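Local coordinates for protein alpha-galactosidase (Thermus thermophilus, PDB 6LCJ) that probably hydrolyses terminal alpha-galactosyl residues of oligosaccharides, as a thermostable, hexameric alpha-galactosidase of family GH36, at residues E[350-361]-E[397-405]; E[384-394]-E[420-428]. All blocks are in the same frame, centred on the assembly; numbering follows the deposited sequence.

Contact 1: E[350-361]-E[397-405]; sequences ADGLRVGPDVAP and VHVDPDVVY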
loop_
_atom_site.group_PDB
_atom_site.type_symbol
_atom_site.label_atom_id
_atom_site.label_comp_id
_atom_site.label_asym_id
_atom_site.label_seq_id
_atom_site.Cartn_x
_atom_site.Cartn_y
_atom_site.Cartn_z
ATOM N N ALA E 350 -37.781 -25.320 -18.284
ATOM C CA ALA E 350 -38.764 -24.303 -17.933
ATOM C C ALA E 350 -39.864 -24.219 -18.985
ATOM O O ALA E 350 -39.616 -24.383 -20.182
ATOM C CB ALA E 350 -38.097 -22.933 -17.783
ATOM N N ASP E 351 -41.087 -23.954 -18.525
ATOM C CA ASP E 351 -42.169 -23.538 -19.412
ATOM C C ASP E 351 -42.128 -22.035 -19.647
ATOM O O ASP E 351 -42.297 -21.574 -20.780
ATOM C CB ASP E 351 -43.529 -23.922 -18.821
ATOM C CG ASP E 351 -43.623 -25.398 -18.496
ATOM O OD1 ASP E 351 -43.678 -26.188 -19.449
ATOM O OD2 ASP E 351 -43.623 -25.767 -17.295
ATOM N N GLY E 352 -41.903 -21.272 -18.585
ATOM C CA GLY E 352 -41.688 -19.845 -18.688
ATOM C C GLY E 352 -40.371 -19.478 -18.027
ATOM O O GLY E 352 -39.962 -20.091 -17.031
ATOM N N LEU E 353 -39.695 -18.479 -18.603
ATOM C CA LEU E 353 -38.375 -18.064 -18.145
ATOM C C LEU E 353 -38.321 -16.544 -18.060
ATOM O O LEU E 353 -38.557 -15.857 -19.057
ATOM C CB LEU E 353 -37.288 -18.596 -19.077
ATOM C CG LEU E 353 -35.843 -18.218 -18.757
ATOM C CD1 LEU E 353 -35.390 -18.925 -17.519
ATOM C CD2 LEU E 353 -34.905 -18.547 -19.915
ATOM N N ARG E 354 -38.012 -16.023 -16.878
ATOM C CA ARG E 354 -37.756 -14.595 -16.736
ATOM C C ARG E 354 -36.422 -14.253 -17.385
ATOM O O ARG E 354 -35.429 -14.948 -17.172
ATOM C CB ARG E 354 -37.763 -14.200 -15.261
ATOM C CG ARG E 354 -39.168 -14.189 -14.631
ATOM C CD ARG E 354 -39.814 -12.803 -14.689
ATOM N NE ARG E 354 -38.828 -11.801 -14.334
ATOM C CZ ARG E 354 -38.600 -11.371 -13.097
ATOM N NH1 ARG E 354 -39.330 -11.810 -12.073
ATOM N NH2 ARG E 354 -37.637 -10.482 -12.883
ATOM N N VAL E 355 -36.409 -13.199 -18.208
ATOM C CA VAL E 355 -35.233 -12.813 -18.982
ATOM C C VAL E 355 -34.686 -11.449 -18.588
ATOM O O VAL E 355 -33.741 -10.972 -19.217
ATOM C CB VAL E 355 -35.516 -12.841 -20.499
ATOM C CG1 VAL E 355 -35.700 -14.259 -20.990
ATOM C CG2 VAL E 355 -36.734 -12.005 -20.797
ATOM N N GLY E 356 -35.244 -10.805 -17.577
ATOM C CA GLY E 356 -34.694 -9.558 -17.110
ATOM C C GLY E 356 -34.832 -9.350 -15.615
ATOM O O GLY E 356 -35.549 -10.075 -14.908
ATOM N N PRO E 357 -34.130 -8.333 -15.111
ATOM C CA PRO E 357 -34.378 -7.850 -13.749
ATOM C C PRO E 357 -35.850 -7.650 -13.468
ATOM O O PRO E 357 -36.665 -7.481 -14.383
ATOM C CB PRO E 357 -33.636 -6.510 -13.716
ATOM C CG PRO E 357 -32.595 -6.621 -14.760
ATOM C CD PRO E 357 -33.178 -7.474 -15.841
ATOM N N ASP E 358 -36.199 -7.690 -12.191
ATOM C CA ASP E 358 -37.542 -7.337 -11.765
ATOM C C ASP E 358 -37.954 -5.981 -12.323
ATOM O O ASP E 358 -37.177 -5.018 -12.321
ATOM C CB ASP E 358 -37.600 -7.280 -10.242
ATOM C CG ASP E 358 -37.535 -8.630 -9.610
ATOM O OD1 ASP E 358 -37.479 -9.655 -10.350
ATOM O OD2 ASP E 358 -37.550 -8.656 -8.360
ATOM N N VAL E 359 -39.196 -5.895 -12.772
ATOM C CA VAL E 359 -39.785 -4.577 -12.923
ATOM C C VAL E 359 -39.968 -4.002 -11.527
ATOM O O VAL E 359 -39.844 -4.699 -10.517
ATOM C CB VAL E 359 -41.118 -4.609 -13.691
ATOM C CG1 VAL E 359 -40.885 -5.058 -15.131
ATOM C CG2 VAL E 359 -42.114 -5.506 -12.967
ATOM N N ALA E 360 -40.241 -2.720 -11.465
ATOM C CA ALA E 360 -40.542 -2.043 -10.215
ATOM C C ALA E 360 -41.488 -0.918 -10.576
ATOM O O ALA E 360 -41.648 -0.596 -11.763
ATOM C CB ALA E 360 -39.262 -1.521 -9.541
ATOM N N PRO E 361 -42.152 -0.288 -9.576
ATOM C CA PRO E 361 -43.054 0.827 -9.883
ATOM C C PRO E 361 -42.310 2.147 -10.108
ATOM O O PRO E 361 -42.701 3.197 -9.600
ATOM C CB PRO E 361 -43.974 0.870 -8.658
ATOM C CG PRO E 361 -43.241 0.178 -7.554
ATOM C CD PRO E 361 -42.021 -0.496 -8.121
ATOM N N VAL E 397 -38.851 -21.187 -25.196
ATOM C CA VAL E 397 -39.539 -21.139 -23.919
ATOM C C VAL E 397 -40.470 -19.942 -23.966
ATOM O O VAL E 397 -40.277 -19.033 -24.773
ATOM C CB VAL E 397 -38.509 -21.034 -22.759
ATOM C CG1 VAL E 397 -37.720 -19.744 -22.860
ATOM C CG2 VAL E 397 -39.184 -21.145 -21.395
ATOM N N HIS E 398 -41.496 -19.948 -23.122
ATOM C CA HIS E 398 -42.282 -18.747 -22.902
ATOM C C HIS E 398 -41.413 -17.702 -22.216
ATOM O O HIS E 398 -40.959 -17.902 -21.082
ATOM C CB HIS E 398 -43.513 -19.055 -22.061
ATOM C CG HIS E 398 -44.459 -19.994 -22.729
ATOM N ND1 HIS E 398 -45.416 -20.709 -22.039
ATOM C CD2 HIS E 398 -44.571 -20.361 -24.030
ATOM C CE1 HIS E 398 -46.088 -21.462 -22.893
ATOM N NE2 HIS E 398 -45.600 -21.266 -24.105
ATOM N N VAL E 399 -41.187 -16.588 -22.905
ATOM C CA VAL E 399 -40.312 -15.537 -22.408
ATOM C C VAL E 399 -41.134 -14.585 -21.551
ATOM O O VAL E 399 -42.073 -13.942 -22.037
ATOM C CB VAL E 399 -39.633 -14.804 -23.568
ATOM C CG1 VAL E 399 -38.969 -13.536 -23.063
ATOM C CG2 VAL E 399 -38.635 -15.736 -24.231
ATOM N N ASP E 400 -40.796 -14.513 -20.267
ATOM C CA ASP E 400 -41.528 -13.676 -19.333
ATOM C C ASP E 400 -40.846 -12.321 -19.187
ATOM O O ASP E 400 -39.728 -12.263 -18.666
ATOM C CB ASP E 400 -41.618 -14.375 -17.986
ATOM C CG ASP E 400 -42.429 -13.592 -16.975
ATOM O OD1 ASP E 400 -43.035 -12.554 -17.365
ATOM O OD2 ASP E 400 -42.474 -14.029 -15.791
ATOM N N PRO E 401 -41.466 -11.212 -19.600
ATOM C CA PRO E 401 -40.815 -9.902 -19.458
ATOM C C PRO E 401 -41.060 -9.261 -18.105
ATOM O O PRO E 401 -40.601 -8.132 -17.885
ATOM C CB PRO E 401 -41.465 -9.071 -20.585
ATOM C CG PRO E 401 -42.880 -9.595 -20.621
ATOM C CD PRO E 401 -42.837 -11.073 -20.130
ATOM N N ASP E 402 -41.753 -9.986 -17.217
ATOM C CA ASP E 402 -42.250 -9.567 -15.906
ATOM C C ASP E 402 -43.552 -8.783 -16.063
ATOM O O ASP E 402 -44.038 -8.598 -17.183
ATOM C CB ASP E 402 -41.198 -8.793 -15.108
ATOM C CG ASP E 402 -41.287 -9.091 -13.637
ATOM O OD1 ASP E 402 -42.283 -9.732 -13.252
ATOM O OD2 ASP E 402 -40.393 -8.676 -12.862
ATOM N N VAL E 403 -44.156 -8.362 -14.951
ATOM C CA VAL E 403 -45.553 -7.919 -14.985
ATOM C C VAL E 403 -45.729 -6.588 -15.712
ATOM O O VAL E 403 -44.764 -5.854 -15.966
ATOM C CB VAL E 403 -46.144 -7.838 -13.562
ATOM C CG1 VAL E 403 -45.887 -9.125 -12.819
ATOM C CG2 VAL E 403 -45.567 -6.642 -12.815
ATOM N N VAL E 404 -46.977 -6.288 -16.052
ATOM C CA VAL E 404 -47.376 -5.038 -16.688
ATOM C C VAL E 404 -48.137 -4.227 -15.656
ATOM O O VAL E 404 -49.019 -4.759 -14.973
ATOM C CB VAL E 404 -48.253 -5.291 -17.928
ATOM C CG1 VAL E 404 -48.491 -4.000 -18.693
ATOM C CG2 VAL E 404 -47.624 -6.339 -18.813
ATOM N N TYR E 405 -47.803 -2.953 -15.538
ATOM C CA TYR E 405 -48.576 -2.061 -14.692
ATOM C C TYR E 405 -49.661 -1.395 -15.522
ATOM O O TYR E 405 -49.438 -1.025 -16.680
ATOM C CB TYR E 405 -47.691 -0.994 -14.040
ATOM C CG TYR E 405 -46.683 -1.539 -13.056
ATOM C CD1 TYR E 405 -47.004 -1.711 -11.716
ATOM C CD2 TYR E 405 -45.399 -1.879 -13.475
ATOM C CE1 TYR E 405 -46.064 -2.217 -10.817
ATOM C CE2 TYR E 405 -44.452 -2.375 -12.588
ATOM C CZ TYR E 405 -44.786 -2.547 -11.269
ATOM O OH TYR E 405 -43.834 -3.027 -10.404
HETATM O O HOH W 1 -38.239 -10.990 -17.046
HETATM O O HOH W 2 -37.885 -8.203 -16.529
#

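Contact 2: E[384-394]-E[420-428]; sequences LRSTLHRLWLM and LQEALAHFT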
loop_
_atom_site.group_PDB
_atom_site.type_symbol
_atom_site.label_atom_id
_atom_site.label_comp_id
_atom_site.label_asym_id
_atom_site.label_seq_id
_atom_site.Cartn_x
_atom_site.Cartn_y
_atom_site.Cartn_z
ATOM N N LEU E 384 -36.492 -3.767 -19.014
ATOM C CA LEU E 384 -36.634 -3.671 -20.462
ATOM C C LEU E 384 -35.310 -3.950 -21.167
ATOM O O LEU E 384 -35.284 -4.647 -22.185
ATOM C CB LEU E 384 -37.180 -2.294 -20.845
ATOM C CG LEU E 384 -38.646 -1.992 -20.520
ATOM C CD1 LEU E 384 -38.894 -0.513 -20.708
ATOM C CD2 LEU E 384 -39.632 -2.803 -21.365
ATOM N N ARG E 385 -34.195 -3.449 -20.621
ATOM C CA ARG E 385 -32.925 -3.537 -21.344
ATOM C C ARG E 385 -32.496 -4.984 -21.572
ATOM O O ARG E 385 -32.046 -5.338 -22.666
ATOM C CB ARG E 385 -31.821 -2.777 -20.613
ATOM C CG ARG E 385 -30.466 -2.883 -21.331
ATOM C CD ARG E 385 -29.483 -1.791 -20.897
ATOM N NE ARG E 385 -29.231 -1.953 -19.480
ATOM C CZ ARG E 385 -29.640 -1.110 -18.540
ATOM N NH1 ARG E 385 -30.289 0.006 -18.869
ATOM N NH2 ARG E 385 -29.401 -1.393 -17.265
ATOM N N SER E 386 -32.616 -5.838 -20.548
ATOM C CA SER E 386 -32.157 -7.218 -20.685
ATOM C C SER E 386 -33.156 -8.069 -21.458
ATOM O O SER E 386 -32.759 -8.913 -22.270
ATOM C CB SER E 386 -31.886 -7.825 -19.306
ATOM O OG SER E 386 -30.667 -7.324 -18.775
ATOM N N THR E 387 -34.452 -7.868 -21.204
ATOM C CA THR E 387 -35.492 -8.587 -21.933
ATOM C C THR E 387 -35.382 -8.347 -23.434
ATOM O O THR E 387 -35.425 -9.292 -24.233
ATOM C CB THR E 387 -36.859 -8.147 -21.424
ATOM O OG1 THR E 387 -36.998 -8.528 -20.058
ATOM C CG2 THR E 387 -37.984 -8.760 -22.265
ATOM N N LEU E 388 -35.230 -7.086 -23.839
ATOM C CA LEU E 388 -35.130 -6.776 -25.258
ATOM C C LEU E 388 -34.025 -7.565 -25.955
ATOM O O LEU E 388 -34.124 -7.831 -27.160
ATOM C CB LEU E 388 -34.901 -5.277 -25.453
ATOM C CG LEU E 388 -36.160 -4.419 -25.390
ATOM C CD1 LEU E 388 -35.826 -2.960 -25.122
ATOM C CD2 LEU E 388 -36.959 -4.586 -26.675
ATOM N N HIS E 389 -32.973 -7.957 -25.236
ATOM C CA HIS E 389 -31.868 -8.676 -25.860
ATOM C C HIS E 389 -31.965 -10.178 -25.668
ATOM O O HIS E 389 -31.017 -10.899 -25.991
ATOM C CB HIS E 389 -30.527 -8.181 -25.331
ATOM C CG HIS E 389 -30.259 -6.745 -25.636
ATOM N ND1 HIS E 389 -30.777 -5.714 -24.880
ATOM C CD2 HIS E 389 -29.545 -6.166 -26.626
ATOM C CE1 HIS E 389 -30.381 -4.560 -25.383
ATOM N NE2 HIS E 389 -29.632 -4.806 -26.442
ATOM N N ARG E 390 -33.086 -10.667 -25.147
ATOM C CA ARG E 390 -33.282 -12.096 -24.980
ATOM C C ARG E 390 -34.552 -12.593 -25.659
ATOM O O ARG E 390 -34.980 -13.725 -25.393
ATOM C CB ARG E 390 -33.277 -12.446 -23.488
ATOM C CG ARG E 390 -31.883 -12.424 -22.890
ATOM C CD ARG E 390 -31.909 -12.619 -21.388
ATOM N NE ARG E 390 -30.592 -12.963 -20.860
ATOM C CZ ARG E 390 -30.199 -12.680 -19.623
ATOM N NH1 ARG E 390 -31.033 -12.052 -18.801
ATOM N NH2 ARG E 390 -28.985 -13.026 -19.202
ATOM N N LEU E 391 -35.159 -11.784 -26.539
ATOM C CA LEU E 391 -36.425 -12.185 -27.147
ATOM C C LEU E 391 -36.255 -13.339 -28.128
ATOM O O LEU E 391 -37.219 -14.077 -28.353
ATOM C CB LEU E 391 -37.085 -10.991 -27.825
ATOM C CG LEU E 391 -37.553 -9.890 -26.869
ATOM C CD1 LEU E 391 -38.017 -8.684 -27.626
ATOM C CD2 LEU E 391 -38.670 -10.415 -25.980
ATOM N N TRP E 392 -35.043 -13.543 -28.665
ATOM C CA TRP E 392 -34.763 -14.689 -29.526
ATOM C C TRP E 392 -35.023 -16.016 -28.828
ATOM O O TRP E 392 -35.155 -17.039 -29.501
ATOM C CB TRP E 392 -33.314 -14.647 -30.035
ATOM C CG TRP E 392 -32.295 -14.345 -28.978
ATOM C CD1 TRP E 392 -31.981 -13.123 -28.468
ATOM C CD2 TRP E 392 -31.454 -15.290 -28.292
ATOM N NE1 TRP E 392 -31.010 -13.243 -27.500
ATOM C CE2 TRP E 392 -30.665 -14.563 -27.379
ATOM C CE3 TRP E 392 -31.297 -16.676 -28.362
ATOM C CZ2 TRP E 392 -29.739 -15.174 -26.547
ATOM C CZ3 TRP E 392 -30.385 -17.276 -27.544
ATOM C CH2 TRP E 392 -29.612 -16.532 -26.640
ATOM N N LEU E 393 -35.116 -16.034 -27.505
ATOM C CA LEU E 393 -35.455 -17.266 -26.802
ATOM C C LEU E 393 -36.926 -17.647 -26.905
ATOM O O LEU E 393 -37.313 -18.665 -26.328
ATOM C CB LEU E 393 -35.070 -17.156 -25.329
ATOM C CG LEU E 393 -33.558 -17.129 -25.221
ATOM C CD1 LEU E 393 -33.166 -16.621 -23.852
ATOM C CD2 LEU E 393 -32.983 -18.508 -25.521
ATOM N N MET E 394 -37.754 -16.854 -27.594
ATOM C CA MET E 394 -39.157 -17.214 -27.770
ATOM C C MET E 394 -39.307 -18.472 -28.607
ATOM O O MET E 394 -40.386 -19.066 -28.632
ATOM C CB MET E 394 -39.918 -16.059 -28.420
ATOM C CG MET E 394 -40.280 -14.942 -27.454
ATOM S SD MET E 394 -40.970 -13.580 -28.385
ATOM C CE MET E 394 -42.529 -14.304 -28.938
ATOM N N LEU E 420 -44.335 0.811 -22.836
ATOM C CA LEU E 420 -43.199 0.016 -23.303
ATOM C C LEU E 420 -43.248 -1.405 -22.743
ATOM O O LEU E 420 -42.996 -2.379 -23.465
ATOM C CB LEU E 420 -41.887 0.688 -22.901
ATOM C CG LEU E 420 -41.646 2.123 -23.358
ATOM C CD1 LEU E 420 -40.317 2.597 -22.803
ATOM C CD2 LEU E 420 -41.663 2.209 -24.859
ATOM N N GLN E 421 -43.556 -1.533 -21.448
ATOM C CA GLN E 421 -43.688 -2.842 -20.834
ATOM C C GLN E 421 -44.880 -3.599 -21.407
ATOM O O GLN E 421 -44.770 -4.783 -21.740
ATOM C CB GLN E 421 -43.790 -2.673 -19.310
ATOM C CG GLN E 421 -43.879 -3.957 -18.467
ATOM C CD GLN E 421 -42.674 -4.865 -18.613
ATOM O OE1 GLN E 421 -41.695 -4.521 -19.280
ATOM N NE2 GLN E 421 -42.730 -6.037 -17.965
ATOM N N GLU E 422 -46.018 -2.932 -21.557
ATOM C CA GLU E 422 -47.191 -3.603 -22.109
ATOM C C GLU E 422 -46.915 -4.175 -23.499
ATOM O O GLU E 422 -47.365 -5.282 -23.824
ATOM C CB GLU E 422 -48.366 -2.635 -22.151
ATOM C CG GLU E 422 -49.687 -3.303 -22.403
ATOM C CD GLU E 422 -50.730 -2.323 -22.864
ATOM O OE1 GLU E 422 -51.349 -1.685 -21.991
ATOM O OE2 GLU E 422 -50.935 -2.182 -24.093
ATOM N N ALA E 423 -46.170 -3.438 -24.330
ATOM C CA ALA E 423 -45.890 -3.898 -25.690
ATOM C C ALA E 423 -45.065 -5.183 -25.694
ATOM O O ALA E 423 -45.284 -6.064 -26.535
ATOM C CB ALA E 423 -45.176 -2.800 -26.474
ATOM N N LEU E 424 -44.109 -5.310 -24.767
ATOM C CA LEU E 424 -43.317 -6.537 -24.698
ATOM C C LEU E 424 -44.145 -7.732 -24.234
ATOM O O LEU E 424 -43.867 -8.862 -24.649
ATOM C CB LEU E 424 -42.107 -6.344 -23.783
ATOM C CG LEU E 424 -40.951 -5.515 -24.355
ATOM C CD1 LEU E 424 -39.690 -5.789 -23.573
ATOM C CD2 LEU E 424 -40.737 -5.786 -25.828
ATOM N N ALA E 425 -45.156 -7.520 -23.384
ATOM C CA ALA E 425 -46.084 -8.605 -23.067
ATOM C C ALA E 425 -46.867 -9.047 -24.303
ATOM O O ALA E 425 -47.061 -10.246 -24.529
ATOM C CB ALA E 425 -47.048 -8.182 -21.958
ATOM N N HIS E 426 -47.326 -8.099 -25.117
ATOM C CA HIS E 426 -47.998 -8.480 -26.355
ATOM C C HIS E 426 -47.058 -9.257 -27.267
ATOM O O HIS E 426 -47.439 -10.285 -27.826
ATOM C CB HIS E 426 -48.533 -7.247 -27.077
ATOM C CG HIS E 426 -49.762 -6.659 -26.461
ATOM N ND1 HIS E 426 -50.881 -7.408 -26.174
ATOM C CD2 HIS E 426 -50.059 -5.385 -26.107
ATOM C CE1 HIS E 426 -51.809 -6.625 -25.655
ATOM N NE2 HIS E 426 -51.338 -5.393 -25.608
ATOM N N PHE E 427 -45.814 -8.801 -27.406
ATOM C CA PHE E 427 -44.888 -9.482 -28.305
ATOM C C PHE E 427 -44.584 -10.906 -27.832
ATOM O O PHE E 427 -44.595 -11.850 -28.622
ATOM C CB PHE E 427 -43.608 -8.668 -28.440
ATOM C CG PHE E 427 -42.648 -9.215 -29.457
ATOM C CD1 PHE E 427 -42.846 -8.993 -30.809
ATOM C CD2 PHE E 427 -41.542 -9.951 -29.062
ATOM C CE1 PHE E 427 -41.958 -9.483 -31.749
ATOM C CE2 PHE E 427 -40.650 -10.442 -30.000
ATOM C CZ PHE E 427 -40.867 -10.213 -31.343
ATOM N N THR E 428 -44.289 -11.081 -26.550
ATOM C CA THR E 428 -43.996 -12.417 -26.048
ATOM C C THR E 428 -45.255 -13.249 -25.857
ATOM O O THR E 428 -45.161 -14.482 -25.820
ATOM C CB THR E 428 -43.252 -12.354 -24.702
ATOM O OG1 THR E 428 -44.065 -11.679 -23.736
ATOM C CG2 THR E 428 -41.911 -11.633 -24.827
#

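Contact 1: E[350-361]-E[397-405]
Val397 starts the pairing by laying its CG2, anti to the backbone N, against the carbonyl of Asp351 and alongside Leu353 CB, 3.9 Å from it. From His398 onward two strands run parallel: 352-354 and 398-400 are the sixth and seventh strands of the TIM barrel, with axes 4.6 Å apart and inclined by 31°. His398 N donates to Asp351 O and His398 O accepts from Leu353 N at 2.8 Å; the imidazole is bound outside, to Tyr335 and Gly157. Val399 shares a face of the sheet with Leu353, and its CG1 meets Val355 CG2 at 3.5 Å, the two side chains crossing nearly at right angles. Asp400 N gives an almost straight bond (170°) to Leu353 O, and a weak bond from Val355 N to Asp400 O follows. The Asp400 carboxylate stands steeply to the Arg354 guanidinium and touches the aliphatic part of that chain, Asp400 OD2 lying 3.1 Å from Arg354 CD, while OD1 closes an Asx turn onto Asp402 N. A water joins Asp400 O to Arg354 NE and Gly356 N, and a second water links Pro401 O with Pro357 O. Asp402 stacks over the guanidinium, planes 19° apart and OD2 above its centre, and the same OD2 accepts from Val359 N at 3.0 Å. Val403 CG2 packs on Val359 CG2 at 3.6 Å, and Tyr405 extends the apolar patch to Val359 and Pro361. The Arg354 guanidinium, on a chain bent at chi2 and chi3, meets two carboxylates differently: Asp402 OD2 through charge alone, from above, and Asp358 OD1 in plane, with Arg354 NH2 2.7 Å away. Gripped in these two ways, it is fixed in orientation and joins the loops that follow both strands.

Contact 2: E[384-394]-E[420-428]
Helix segments 384-388 and 420-428 run nearly parallel, 23° between their directions and 11.5 Å between their axes, with the CA atoms of Leu388 and Leu424 8.2 Å apart. In the TIM barrel, helix 380-388 lies between strands 352-354 and 398-400 in the chain and helix 415-428 comes after the latter, so the contact is packing between neighbouring members of the outer helical layer. Leucine side chains span most of this distance. Leu424 is the central knob: its CD1 lies 3.7 Å from both Leu384 CD2 and Thr387 CG2, and its CD2 approaches Leu388 CD2, the two leucines crossing at about a right angle. Leu384, with CG anti to the carbonyl carbon (chi1 -71°), sends its branches two ways, CD1 to Leu420 CB and CD2 to the amide of Gln421, whose NE2 is held by the carbonyls of Pro401 and Val403. Beyond the end of the first helix, the 3-10 turn 391-394 continues the interface. Leu391 CD2 meets Thr428 CG2 at 3.6 Å, while its CD1 reaches the Phe427 ring. Thr428 OG1 is turned back onto Leu424 O, which also accepts from Thr428 N. Met394 makes an oblique Met-aromatic contact, its SD 4.4 Å from the Phe427 ring centroid; a bend at chi3 (68°) then brings Met394 CE to 3.2 Å from Phe427 O.

Overall arrangement
Contacts 1 and 2 are successive layers of one sector of the barrel, with centres about 8 Å apart. Their segments alternate along the chain: helix 380-388 lies between strands 352-354 and 398-400, and helix 415-428 comes after the second strand. Besides the Gln421 amide, a polar link joins the layers where Arg390 NH1 lies 2.9 Å from Val355 O, a probable hydrogen bond. Close packing adds to it where Thr428 CB comes 3.3 Å from Val399 O, a carbonyl oxygen. In TIM-barrel glycosidases the substrate pocket opens at the C-terminal ends of the strands, the end where the loops of contact 1 lie; at their far end Pro361 packs on Leu412 of a neighbouring subunit.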